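Local atomic coordinates of probable 2-dehydro-3-deoxygalactonokinase DgoK1 (Sinorhizobium meliloti, PDB entry 3T69), a protein that probably phosphorylates 2-dehydro-3-deoxy-D-galactonate at the expense of ATP, a step in galactose breakdown by the DeLey-Doudoroff pathway. Residues Ile68-Ala73 with Ala296-Ala301; Ala92-Arg97 with Arg109-Leu114; Tyr8-Asp13 with Leu21-Glu26; Glu129-Gly134 with Glu292-Gly297; Lys80-Ile85 with Val124-Glu129. All blocks are in the same frame, centred on the assembly; numbering follows the deposited sequence.

How the interactions relate
From the N terminus, interaction 3 comes first and closes a short hairpin between strands 9-14 and 19-24. Interaction 1 then opens on strand 67-71, the parallel neighbour of strand 9-14, and closes more than two hundred residues later on helix 290-305. Within that long loop, interaction 5 joins 80-85 to 124-129, and interaction 2 is enclosed in turn between them, on strand 108-116. Interaction 4 starts on E129, where interaction 5 ends, and returns to helix 290-305, sharing A296 and G297 with interaction 1. Interactions 1, 2, 3 and 5 all involve one mixed sheet; interaction 4 crosses two helices beside it.

Interaction 1 (Ile68-Ala73 with Ala296-Ala301); sequences IICGMA and AGLSAA
A buried, mainly apolar contact of helix on sheet joins I68 and C70 of strand 67-71 to L298 and A301 of helix 290-305. The alternation of the strand decides who takes part: I68 and C70 point toward the helix, whereas I69 points away, to the other face of the sheet. L298 does most of the work from the helix. Its CG stands anti to its carbonyl carbon (chi1 -55°), which carries CD2 down to the strand backbone, 3.7 Å from I68 O. The same methyl reaches C70, lying 3.8 Å from its SG. Two residues earlier on the strand, I68 CG2 meets L298 CB, and a turn later on the helix A301 CB touches I68 CG1 at 4.3 Å. No hydrogen bond spans the segments, so their fit rests on these van der Waals contacts. The short axes pass 8.9 Å apart at an angle of 135°, the helix slanting over the strand. T130 of helix 128-139 also reaches both C70 and L298, and strands 9-14 and 108-116 flank strand 67-71. A C-terminal helix laid over the central strands of a mixed sheet is characteristic of the ribonuclease H-like fold of the ASKHA kinases.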
# COMPACT_ATOMS: atom_id res chain seq x y z
N ILE B 68 -34.97 -6.43 -0.65
CA ILE B 68 -33.93 -7.08 -1.40
C ILE B 68 -32.64 -6.27 -1.20
O ILE B 68 -32.63 -5.04 -1.37
CB ILE B 68 -34.35 -7.21 -2.85
CG1 ILE B 68 -33.35 -8.05 -3.64
CG2 ILE B 68 -34.60 -5.87 -3.45
CD1 ILE B 68 -33.20 -9.49 -3.10
N ILE B 69 -31.59 -6.97 -0.79
CA ILE B 69 -30.34 -6.34 -0.39
C ILE B 69 -29.16 -7.00 -1.04
O ILE B 69 -29.05 -8.22 -1.02
CB ILE B 69 -30.10 -6.45 1.11
CG1 ILE B 69 -31.37 -6.09 1.90
CG2 ILE B 69 -28.93 -5.60 1.46
CD1 ILE B 69 -31.20 -6.16 3.43
N CYS B 70 -28.28 -6.20 -1.61
CA CYS B 70 -27.04 -6.67 -2.17
C CYS B 70 -25.88 -6.09 -1.34
O CYS B 70 -26.08 -5.16 -0.56
CB CYS B 70 -26.96 -6.28 -3.66
SG CYS B 70 -26.69 -4.52 -3.98
N GLY B 71 -24.67 -6.63 -1.51
CA GLY B 71 -23.46 -6.07 -0.90
C GLY B 71 -22.95 -6.76 0.35
O GLY B 71 -23.31 -7.88 0.67
N MET B 72 -22.10 -6.05 1.08
CA MET B 72 -21.42 -6.62 2.22
C MET B 72 -22.38 -6.93 3.37
O MET B 72 -21.98 -7.43 4.43
CB MET B 72 -20.28 -5.68 2.67
CG MET B 72 -19.11 -5.61 1.72
SD MET B 72 -18.24 -7.14 1.34
CE MET B 72 -17.77 -6.62 -0.29
N ALA B 73 -23.66 -6.67 3.20
CA ALA B 73 -24.56 -7.12 4.27
C ALA B 73 -24.46 -8.67 4.35
O ALA B 73 -24.81 -9.30 5.38
CB ALA B 73 -25.98 -6.67 3.99
N ALA B 296 -31.14 -1.17 -10.89
CA ALA B 296 -31.63 -2.04 -11.93
C ALA B 296 -31.39 -3.50 -11.60
O ALA B 296 -32.19 -4.36 -11.99
CB ALA B 296 -31.01 -1.69 -13.24
N GLY B 297 -30.28 -3.79 -10.94
CA GLY B 297 -29.91 -5.14 -10.63
C GLY B 297 -30.80 -5.59 -9.50
O GLY B 297 -31.34 -6.70 -9.55
N LEU B 298 -31.00 -4.76 -8.49
CA LEU B 298 -31.96 -5.11 -7.47
C LEU B 298 -33.39 -5.22 -8.05
O LEU B 298 -34.20 -5.99 -7.54
CB LEU B 298 -31.93 -4.14 -6.28
CG LEU B 298 -30.63 -3.87 -5.53
CD1 LEU B 298 -30.60 -2.43 -5.09
CD2 LEU B 298 -30.47 -4.74 -4.32
N SER B 299 -33.72 -4.45 -9.09
CA SER B 299 -35.06 -4.56 -9.68
C SER B 299 -35.27 -5.92 -10.39
O SER B 299 -36.27 -6.60 -10.18
CB SER B 299 -35.41 -3.34 -10.56
OG SER B 299 -36.39 -3.64 -11.56
N ALA B 300 -34.30 -6.34 -11.19
CA ALA B 300 -34.46 -7.60 -11.89
C ALA B 300 -34.60 -8.80 -10.93
O ALA B 300 -35.26 -9.80 -11.27
CB ALA B 300 -33.34 -7.80 -12.87
N ALA B 301 -34.01 -8.69 -9.73
CA ALA B 301 -34.11 -9.72 -8.72
C ALA B 301 -35.47 -9.69 -8.05
O ALA B 301 -36.12 -10.73 -7.97
CB ALA B 301 -32.94 -9.65 -7.65

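Interaction 2 (Ala92-Arg97 with Arg109-Leu114); sequences AEIAGR and RILPGL
The carbonyl oxygen of I94 is met from two directions: it accepts the backbone N of R97 at 2.9 Å and rests against the P112 ring, whose CD is 3.7 Å away. The first bond tightens a short run of helical backbone, 92-96, between strands 89-90 and 99-101; the proline belongs to strand 108-116 of the ribonuclease H-like sheet, at the place where L111 and P112 interrupt its regular course. Apolar groups carry the contact itself. A chi1 of -67° sets I94 CG1 beside the backbone N and leaves CG2 anti to it, which turns that methyl against two partners, 4.1 Å from L111 CB and equally far from P112 CG. The I94 side chain meets that of L111 at about a right angle and the proline ring more obliquely. L111 extends CD2 to A95 CA, at 4.3 Å. On the proline's other neighbour, R97, CB lies 4.0 Å from P112 CG. Beyond CB the arginine bends back over its own segment, where its NH1 makes a weak hydrogen bond to E93 O. I85 of strand 84-86 adds to the cluster by touching I94, R97 and P112, while I94 also reaches E129 of helix 128-139. The same P112 CD also lies 3.7 Å from R97 O.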
# COMPACT_ATOMS: atom_id res chain seq x y z
N ALA B 92 -28.32 -14.44 -14.43
CA ALA B 92 -29.70 -14.79 -14.12
C ALA B 92 -29.84 -15.81 -12.98
O ALA B 92 -30.95 -16.04 -12.49
CB ALA B 92 -30.42 -15.30 -15.41
N GLU B 93 -28.72 -16.41 -12.56
CA GLU B 93 -28.72 -17.37 -11.43
C GLU B 93 -28.82 -16.64 -10.09
O GLU B 93 -29.24 -17.21 -9.09
CB GLU B 93 -27.43 -18.18 -11.36
CG GLU B 93 -26.99 -19.13 -12.49
CD GLU B 93 -25.64 -19.86 -12.07
OE1 GLU B 93 -24.59 -19.85 -12.82
OE2 GLU B 93 -25.63 -20.40 -10.92
N ILE B 94 -28.44 -15.36 -10.06
CA ILE B 94 -28.25 -14.66 -8.78
C ILE B 94 -29.46 -14.63 -7.88
O ILE B 94 -29.37 -15.06 -6.73
CB ILE B 94 -27.67 -13.22 -8.95
CG1 ILE B 94 -26.25 -13.26 -9.47
CG2 ILE B 94 -27.71 -12.41 -7.64
CD1 ILE B 94 -25.82 -11.91 -9.99
N ALA B 95 -30.58 -14.07 -8.37
CA ALA B 95 -31.82 -13.90 -7.58
C ALA B 95 -32.30 -15.24 -6.97
O ALA B 95 -32.72 -15.30 -5.82
CB ALA B 95 -32.87 -13.29 -8.43
N GLY B 96 -32.17 -16.31 -7.73
CA GLY B 96 -32.53 -17.64 -7.23
C GLY B 96 -31.69 -18.14 -6.06
O GLY B 96 -32.17 -18.92 -5.24
N ARG B 97 -30.44 -17.69 -5.97
CA ARG B 97 -29.57 -18.10 -4.88
C ARG B 97 -29.57 -17.19 -3.62
O ARG B 97 -28.74 -17.36 -2.71
CB ARG B 97 -28.16 -18.36 -5.41
CG ARG B 97 -27.91 -19.82 -5.74
CD ARG B 97 -28.37 -20.18 -7.10
NE ARG B 97 -29.52 -21.09 -7.10
CZ ARG B 97 -30.39 -21.21 -8.13
NH1 ARG B 97 -30.27 -20.43 -9.23
NH2 ARG B 97 -31.41 -22.09 -8.04
N ARG B 109 -34.46 -10.75 1.81
CA ARG B 109 -33.40 -11.55 1.20
C ARG B 109 -32.16 -10.72 0.91
O ARG B 109 -32.25 -9.54 0.55
CB ARG B 109 -33.88 -12.13 -0.12
CG ARG B 109 -35.33 -12.50 -0.14
CD ARG B 109 -35.49 -13.99 -0.11
NE ARG B 109 -36.87 -14.43 -0.06
CZ ARG B 109 -37.45 -15.19 -0.97
NH1 ARG B 109 -36.77 -15.60 -2.03
NH2 ARG B 109 -38.70 -15.54 -0.83
N ILE B 110 -31.00 -11.38 1.00
CA ILE B 110 -29.71 -10.85 0.55
C ILE B 110 -29.15 -11.69 -0.60
O ILE B 110 -29.09 -12.91 -0.49
CB ILE B 110 -28.63 -10.92 1.62
CG1 ILE B 110 -29.15 -10.39 2.94
CG2 ILE B 110 -27.39 -10.16 1.15
CD1 ILE B 110 -28.05 -9.82 3.83
N LEU B 111 -28.69 -11.01 -1.65
CA LEU B 111 -28.03 -11.63 -2.82
C LEU B 111 -26.59 -12.16 -2.59
O LEU B 111 -25.75 -11.55 -1.97
CB LEU B 111 -28.05 -10.64 -4.01
CG LEU B 111 -29.43 -10.00 -4.32
CD1 LEU B 111 -29.40 -8.91 -5.40
CD2 LEU B 111 -30.43 -11.07 -4.72
N PRO B 112 -26.30 -13.32 -3.17
CA PRO B 112 -24.94 -13.79 -3.05
C PRO B 112 -23.95 -12.88 -3.80
O PRO B 112 -24.38 -12.00 -4.57
CB PRO B 112 -25.04 -15.15 -3.73
CG PRO B 112 -26.14 -14.93 -4.75
CD PRO B 112 -27.13 -14.27 -3.92
N GLY B 113 -22.65 -13.11 -3.59
CA GLY B 113 -21.63 -12.50 -4.44
C GLY B 113 -21.17 -13.48 -5.50
O GLY B 113 -21.75 -14.53 -5.66
N LEU B 114 -20.11 -13.12 -6.23
CA LEU B 114 -19.41 -14.07 -7.08
C LEU B 114 -17.99 -14.44 -6.57
O LEU B 114 -17.27 -13.62 -6.04
CB LEU B 114 -19.33 -13.55 -8.52
CG LEU B 114 -20.63 -13.12 -9.22
CD1 LEU B 114 -20.36 -12.58 -10.60
CD2 LEU B 114 -21.61 -14.24 -9.35

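Interaction 3 (Tyr8-Asp13 with Leu21-Glu26); sequences YYAAVD and LWIIGE
Y9 and I24 make the closest side-chain contact across this antiparallel hairpin, strands 9-14 and 19-24. I24 CB stands over one face of the Y9 ring, a CH-pi contact 3.8 Å from the centroid, and its two branches spread across the ring: CG1 comes to CE2 and CG2 to CE1. A chi1 of 65° places Y9 CG between its backbone N and carbonyl carbon, so that the ring lies beside I24 and points the same way. On the face shared with Y9, A11 CB sits near W22 CE3, and D13 CB approaches the edge of the indole at CZ3. V12 CG2 and L21 CD1 meet at 3.9 Å on the opposite face.

These groups are set by the backbone. A11 and W22 form a hydrogen-bonded pair, with A11 N reaching W22 O at 2.8 Å and W22 N returning to A11 O at the same length. I24 N gives a further bond to Y9 O. At the start of the strand the pattern changes to a classic beta bulge: Y8 and Y9 both face I24, and its carbonyl oxygen takes both amides. Farther out, Y8 OH is bonded to W306 O, while L298 and V294 of helix 290-305 touch A11 and D13. In ASKHA kinases the turn linking these strands normally approaches the ATP phosphates. In the bulge, Y8 N lies in the I24 carbonyl plane, 2.9 Å from its O, whereas Y9 N is tilted out of that plane.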
# COMPACT_ATOMS: atom_id res chain seq x y z
N TYR B 8 -44.29 -1.62 -3.65
CA TYR B 8 -43.75 -2.90 -4.25
C TYR B 8 -42.59 -3.55 -3.47
O TYR B 8 -42.80 -4.56 -2.80
CB TYR B 8 -43.27 -2.69 -5.66
CG TYR B 8 -43.02 -3.97 -6.44
CD1 TYR B 8 -42.62 -3.90 -7.77
CD2 TYR B 8 -43.21 -5.24 -5.86
CE1 TYR B 8 -42.39 -5.05 -8.53
CE2 TYR B 8 -42.97 -6.43 -6.62
CZ TYR B 8 -42.56 -6.30 -7.95
OH TYR B 8 -42.29 -7.40 -8.77
N TYR B 9 -41.38 -2.98 -3.58
CA TYR B 9 -40.22 -3.50 -2.85
C TYR B 9 -39.29 -2.40 -2.35
O TYR B 9 -39.31 -1.29 -2.87
CB TYR B 9 -39.46 -4.59 -3.64
CG TYR B 9 -38.82 -4.10 -4.93
CD1 TYR B 9 -39.50 -4.17 -6.16
CD2 TYR B 9 -37.53 -3.56 -4.93
CE1 TYR B 9 -38.90 -3.69 -7.35
CE2 TYR B 9 -36.94 -3.09 -6.10
CZ TYR B 9 -37.63 -3.15 -7.30
OH TYR B 9 -37.01 -2.68 -8.45
N ALA B 10 -38.54 -2.70 -1.29
CA ALA B 10 -37.40 -1.88 -0.87
C ALA B 10 -36.15 -2.51 -1.50
O ALA B 10 -36.01 -3.74 -1.52
CB ALA B 10 -37.26 -1.80 0.65
N ALA B 11 -35.28 -1.66 -2.06
CA ALA B 11 -33.98 -2.08 -2.55
C ALA B 11 -32.93 -1.42 -1.67
O ALA B 11 -33.00 -0.21 -1.43
CB ALA B 11 -33.81 -1.65 -3.98
N VAL B 12 -32.00 -2.24 -1.17
CA VAL B 12 -30.96 -1.79 -0.25
C VAL B 12 -29.59 -2.23 -0.77
O VAL B 12 -29.38 -3.43 -1.01
CB VAL B 12 -31.16 -2.40 1.15
CG1 VAL B 12 -29.95 -2.16 2.03
CG2 VAL B 12 -32.43 -1.90 1.81
N ASP B 13 -28.67 -1.27 -0.94
CA ASP B 13 -27.28 -1.54 -1.37
C ASP B 13 -26.37 -1.24 -0.20
O ASP B 13 -26.07 -0.09 0.08
CB ASP B 13 -26.90 -0.73 -2.61
CG ASP B 13 -25.48 -1.03 -3.14
OD1 ASP B 13 -25.00 -2.19 -3.09
OD2 ASP B 13 -24.83 -0.12 -3.67
N LEU B 21 -30.82 3.15 0.10
CA LEU B 21 -32.16 2.54 -0.05
C LEU B 21 -33.03 3.22 -1.12
O LEU B 21 -32.96 4.42 -1.33
CB LEU B 21 -32.88 2.55 1.29
CG LEU B 21 -34.27 1.92 1.32
CD1 LEU B 21 -34.53 1.25 2.64
CD2 LEU B 21 -35.33 2.94 1.07
N TRP B 22 -33.87 2.44 -1.79
CA TRP B 22 -34.86 2.92 -2.76
C TRP B 22 -36.18 2.17 -2.53
O TRP B 22 -36.18 0.95 -2.47
CB TRP B 22 -34.41 2.66 -4.21
CG TRP B 22 -33.13 3.35 -4.73
CD1 TRP B 22 -33.05 4.53 -5.44
CD2 TRP B 22 -31.79 2.85 -4.67
NE1 TRP B 22 -31.74 4.80 -5.78
CE2 TRP B 22 -30.95 3.79 -5.31
CE3 TRP B 22 -31.21 1.70 -4.10
CZ2 TRP B 22 -29.56 3.61 -5.40
CZ3 TRP B 22 -29.83 1.53 -4.19
CH2 TRP B 22 -29.03 2.47 -4.84
N ILE B 23 -37.29 2.88 -2.45
CA ILE B 23 -38.60 2.26 -2.34
C ILE B 23 -39.16 2.28 -3.74
O ILE B 23 -39.07 3.29 -4.41
CB ILE B 23 -39.51 3.10 -1.44
CG1 ILE B 23 -38.88 3.36 -0.07
CG2 ILE B 23 -40.92 2.46 -1.34
CD1 ILE B 23 -39.05 2.25 0.92
N ILE B 24 -39.73 1.17 -4.21
CA ILE B 24 -40.16 1.07 -5.60
C ILE B 24 -41.66 0.70 -5.74
O ILE B 24 -42.20 -0.09 -4.95
CB ILE B 24 -39.29 0.04 -6.38
CG1 ILE B 24 -37.81 0.40 -6.31
CG2 ILE B 24 -39.74 -0.14 -7.85
CD1 ILE B 24 -37.42 1.68 -7.03
N GLY B 25 -42.33 1.26 -6.75
CA GLY B 25 -43.74 0.93 -7.01
C GLY B 25 -43.91 -0.08 -8.13
O GLY B 25 -43.01 -0.25 -8.95
N GLU B 26 -45.07 -0.73 -8.16
CA GLU B 26 -45.47 -1.63 -9.27
C GLU B 26 -45.43 -0.99 -10.69
O GLU B 26 -45.35 -1.69 -11.73
CB GLU B 26 -46.86 -2.17 -8.96
CG GLU B 26 -46.95 -2.96 -7.65
CD GLU B 26 -48.38 -3.17 -7.19
OE1 GLU B 26 -48.89 -4.30 -7.39
OE2 GLU B 26 -48.99 -2.20 -6.64

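Interaction 4 (Glu129-Gly134 with Glu292-Gly297); sequences ETQLLG and EAVRAG
Q131 and V294 lie side by side and point the same way, the extended glutamine passing its CG 3.5 Å from V294 CG1. At T130 a chi1 of -61° sets OG1 beside the backbone N and leaves CG2 anti to it, facing G297; the hydroxyl donates to E129 OE2 at 2.9 Å, on the carboxylate's anti side and somewhat out of its plane. An alanine in place of T130 would probably open a gap beside G297 and leave E129 OE2 without this donor. L133 completes the grip on G297 from the next turn, and A293 CB packs on Q131 CB.

Between these side chains the backbones meet. The CA atoms of G134 and G297 are 3.5 Å apart, and the short axes cross at 84° with 6.4 Å between them. A CB on either glycine would run into the other helix: into A293 O from G134, into T130 O from G297. CA-H...O contacts take that space, G297 CA to T130 O and G134 CA to A293 O. C70 of strand 67-71 underlies the crossing, touching T130 and V294. Such a near-perpendicular crossing through paired glycines is a close-packed helix-helix contact, joining helices 128-139 and 290-305 of the ASKHA fold.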
# COMPACT_ATOMS: atom_id res chain seq x y z
N GLU B 129 -21.83 -7.66 -8.44
CA GLU B 129 -22.54 -8.60 -9.32
C GLU B 129 -23.96 -8.08 -9.55
O GLU B 129 -24.54 -8.36 -10.56
CB GLU B 129 -22.56 -10.07 -8.82
CG GLU B 129 -23.56 -10.35 -7.73
CD GLU B 129 -23.20 -9.56 -6.50
OE1 GLU B 129 -21.98 -9.51 -6.23
OE2 GLU B 129 -24.09 -8.99 -5.84
N THR B 130 -24.50 -7.33 -8.61
CA THR B 130 -25.81 -6.77 -8.79
C THR B 130 -25.84 -5.55 -9.74
O THR B 130 -26.82 -5.36 -10.48
CB THR B 130 -26.46 -6.48 -7.46
OG1 THR B 130 -26.58 -7.72 -6.75
CG2 THR B 130 -27.84 -5.87 -7.67
N GLN B 131 -24.76 -4.76 -9.75
CA GLN B 131 -24.62 -3.74 -10.76
C GLN B 131 -24.41 -4.42 -12.09
O GLN B 131 -24.70 -3.87 -13.13
CB GLN B 131 -23.48 -2.77 -10.42
CG GLN B 131 -23.50 -2.28 -8.96
CD GLN B 131 -22.33 -1.33 -8.62
OE1 GLN B 131 -21.18 -1.74 -8.55
NE2 GLN B 131 -22.66 -0.07 -8.41
N LEU B 132 -23.92 -5.64 -12.09
CA LEU B 132 -23.77 -6.29 -13.39
C LEU B 132 -25.05 -6.96 -13.86
O LEU B 132 -25.27 -7.16 -15.06
CB LEU B 132 -22.63 -7.29 -13.39
CG LEU B 132 -21.21 -6.75 -13.36
CD1 LEU B 132 -20.25 -7.88 -13.00
CD2 LEU B 132 -20.83 -6.13 -14.68
N LEU B 133 -25.89 -7.35 -12.90
CA LEU B 133 -27.19 -7.91 -13.25
C LEU B 133 -27.94 -6.76 -13.94
O LEU B 133 -28.50 -6.93 -15.02
CB LEU B 133 -27.94 -8.39 -12.00
CG LEU B 133 -29.41 -8.79 -12.15
CD1 LEU B 133 -29.61 -9.95 -13.10
CD2 LEU B 133 -29.95 -9.08 -10.77
N GLY B 134 -27.87 -5.60 -13.29
CA GLY B 134 -28.47 -4.40 -13.76
C GLY B 134 -28.11 -4.03 -15.19
O GLY B 134 -28.99 -3.76 -15.98
N GLU B 292 -27.58 3.77 -11.16
CA GLU B 292 -28.58 3.29 -12.10
C GLU B 292 -28.45 1.76 -12.30
O GLU B 292 -29.43 1.04 -12.33
CB GLU B 292 -28.57 4.08 -13.44
N ALA B 293 -27.22 1.25 -12.39
CA ALA B 293 -26.99 -0.20 -12.50
C ALA B 293 -27.35 -1.03 -11.26
O ALA B 293 -27.78 -2.19 -11.44
CB ALA B 293 -25.57 -0.49 -12.94
N VAL B 294 -27.17 -0.49 -10.04
CA VAL B 294 -27.60 -1.25 -8.87
C VAL B 294 -29.10 -1.29 -8.74
O VAL B 294 -29.64 -2.39 -8.51
CB VAL B 294 -27.16 -0.76 -7.47
CG1 VAL B 294 -26.19 -1.72 -6.85
CG2 VAL B 294 -26.74 0.67 -7.45
N ARG B 295 -29.77 -0.12 -8.81
CA ARG B 295 -31.23 -0.12 -8.70
C ARG B 295 -31.78 -1.12 -9.74
O ARG B 295 -32.70 -1.92 -9.46
CB ARG B 295 -31.84 1.30 -8.76
N ALA B 296 -31.14 -1.17 -10.89
CA ALA B 296 -31.63 -2.04 -11.93
C ALA B 296 -31.39 -3.50 -11.60
O ALA B 296 -32.19 -4.36 -11.99
CB ALA B 296 -31.01 -1.69 -13.24
N GLY B 297 -30.28 -3.79 -10.94
CA GLY B 297 -29.91 -5.14 -10.63
C GLY B 297 -30.80 -5.59 -9.50
O GLY B 297 -31.34 -6.70 -9.55

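Interaction 5 (Lys80-Ile85 with Val124-Glu129); sequences KEAGYI and VMRGEE
A bend at chi3 (-101°) swings the R126 guanidinium across one face of the Y84 ring, whose CG stands anti to its own carbonyl carbon (chi1 -76°). The result is a cation-pi contact that joins strand 84-86 to the loop following strand 123-125, both strands being partners of strand 108-116 in the ribonuclease H-like sheet. R126 CZ lies 4.0 Å from the ring centroid, and the two planes are 32° apart. NH2 is the atom over the ring, while NH1, farther from the ring, donates to G83 O at 3.0 Å, tilted from the guanidinium plane. A water joins the phenol and guanidinium groups: it lies 2.9 Å from Y84 OH and accepts from R126 NH2 at 3.0 Å. V124 CG2 approaches Y84 CZ obliquely, at 3.4 Å. L227 of the second subunit packs on both Y84 and V124, so the pair also belongs to the dimer interface. A leucine in place of Y84 would remove the aromatic face and the hydroxyl, and would probably leave the guanidinium freer to turn and the water without one of its partners.

Beyond R126 the chain turns into helix 128-139 through G127, at the N-cap position, with backbone angles that call for glycine. The E129 side chain folds back to this start, its OE1 using the syn lone pair to take G127 N at 2.8 Å.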
# COMPACT_ATOMS: atom_id res chain seq x y z
N LYS B 80 -25.69 -11.70 7.63
CA LYS B 80 -25.78 -13.14 7.53
C LYS B 80 -25.03 -13.54 6.28
O LYS B 80 -25.14 -12.87 5.26
CB LYS B 80 -27.22 -13.60 7.44
CG LYS B 80 -27.35 -15.08 7.57
CD LYS B 80 -28.78 -15.48 7.76
CE LYS B 80 -28.92 -16.97 7.61
NZ LYS B 80 -30.35 -17.25 7.40
N GLU B 81 -24.23 -14.60 6.36
CA GLU B 81 -23.43 -15.00 5.22
C GLU B 81 -24.37 -15.38 4.05
O GLU B 81 -25.16 -16.32 4.15
CB GLU B 81 -22.43 -16.12 5.61
CG GLU B 81 -21.94 -16.99 4.44
CD GLU B 81 -20.49 -17.52 4.55
OE1 GLU B 81 -20.03 -18.11 3.52
OE2 GLU B 81 -19.83 -17.35 5.63
N ALA B 82 -24.32 -14.61 2.98
CA ALA B 82 -25.00 -14.98 1.72
C ALA B 82 -23.98 -15.83 1.00
O ALA B 82 -22.86 -15.96 1.43
CB ALA B 82 -25.35 -13.72 0.94
N GLY B 83 -24.27 -16.48 -0.09
CA GLY B 83 -23.15 -17.30 -0.56
C GLY B 83 -22.28 -16.60 -1.57
O GLY B 83 -22.13 -15.38 -1.55
N TYR B 84 -21.75 -17.40 -2.50
CA TYR B 84 -21.08 -16.87 -3.66
C TYR B 84 -21.48 -17.85 -4.73
O TYR B 84 -21.61 -19.05 -4.47
CB TYR B 84 -19.58 -16.99 -3.54
CG TYR B 84 -18.84 -16.04 -2.65
CD1 TYR B 84 -18.05 -16.52 -1.59
CD2 TYR B 84 -18.86 -14.66 -2.90
CE1 TYR B 84 -17.32 -15.63 -0.76
CE2 TYR B 84 -18.14 -13.77 -2.09
CZ TYR B 84 -17.37 -14.26 -1.03
OH TYR B 84 -16.65 -13.36 -0.25
N ILE B 85 -21.66 -17.35 -5.94
CA ILE B 85 -21.87 -18.24 -7.04
C ILE B 85 -20.55 -18.17 -7.74
O ILE B 85 -19.93 -17.09 -7.91
CB ILE B 85 -23.03 -17.77 -8.00
CG1 ILE B 85 -24.39 -17.77 -7.29
CG2 ILE B 85 -23.08 -18.63 -9.27
CD1 ILE B 85 -25.48 -16.88 -8.03
N VAL B 124 -12.99 -12.44 -5.42
CA VAL B 124 -14.23 -12.36 -4.68
C VAL B 124 -14.95 -11.04 -4.91
O VAL B 124 -14.32 -10.01 -5.14
CB VAL B 124 -13.91 -12.66 -3.21
CG1 VAL B 124 -14.16 -11.45 -2.27
CG2 VAL B 124 -14.52 -13.97 -2.83
N MET B 125 -16.27 -11.07 -4.95
CA MET B 125 -17.03 -9.83 -5.23
C MET B 125 -18.35 -9.98 -4.56
O MET B 125 -18.98 -11.02 -4.66
CB MET B 125 -17.14 -9.50 -6.74
CG MET B 125 -18.45 -9.83 -7.49
SD MET B 125 -18.68 -9.18 -9.19
CE MET B 125 -17.13 -9.61 -9.91
N ARG B 126 -18.71 -8.99 -3.77
CA ARG B 126 -19.98 -8.97 -3.09
C ARG B 126 -20.69 -7.60 -3.34
O ARG B 126 -20.42 -6.61 -2.64
CB ARG B 126 -19.69 -9.27 -1.61
CG ARG B 126 -20.70 -10.10 -0.92
CD ARG B 126 -20.41 -10.39 0.54
NE ARG B 126 -19.84 -11.72 0.76
CZ ARG B 126 -20.46 -12.90 0.52
NH1 ARG B 126 -21.70 -12.94 0.06
NH2 ARG B 126 -19.82 -14.04 0.77
N GLY B 127 -21.53 -7.50 -4.38
CA GLY B 127 -22.31 -6.26 -4.68
C GLY B 127 -22.24 -5.72 -6.11
O GLY B 127 -23.23 -5.19 -6.68
N GLU B 128 -21.05 -5.81 -6.69
CA GLU B 128 -20.79 -5.48 -8.08
C GLU B 128 -21.46 -6.50 -8.98
O GLU B 128 -21.64 -6.25 -10.19
CB GLU B 128 -19.26 -5.50 -8.33
CG GLU B 128 -18.40 -4.39 -7.63
CD GLU B 128 -17.98 -4.72 -6.22
OE1 GLU B 128 -18.20 -5.87 -5.78
OE2 GLU B 128 -17.43 -3.83 -5.52
N GLU B 129 -21.83 -7.66 -8.44
CA GLU B 129 -22.54 -8.60 -9.32
C GLU B 129 -23.96 -8.08 -9.55
O GLU B 129 -24.54 -8.36 -10.56
CB GLU B 129 -22.56 -10.07 -8.82
CG GLU B 129 -23.56 -10.35 -7.73
CD GLU B 129 -23.20 -9.56 -6.50
OE1 GLU B 129 -21.98 -9.51 -6.23
OE2 GLU B 129 -24.09 -8.99 -5.84
O HOH W 1 -17.43 -13.53 2.50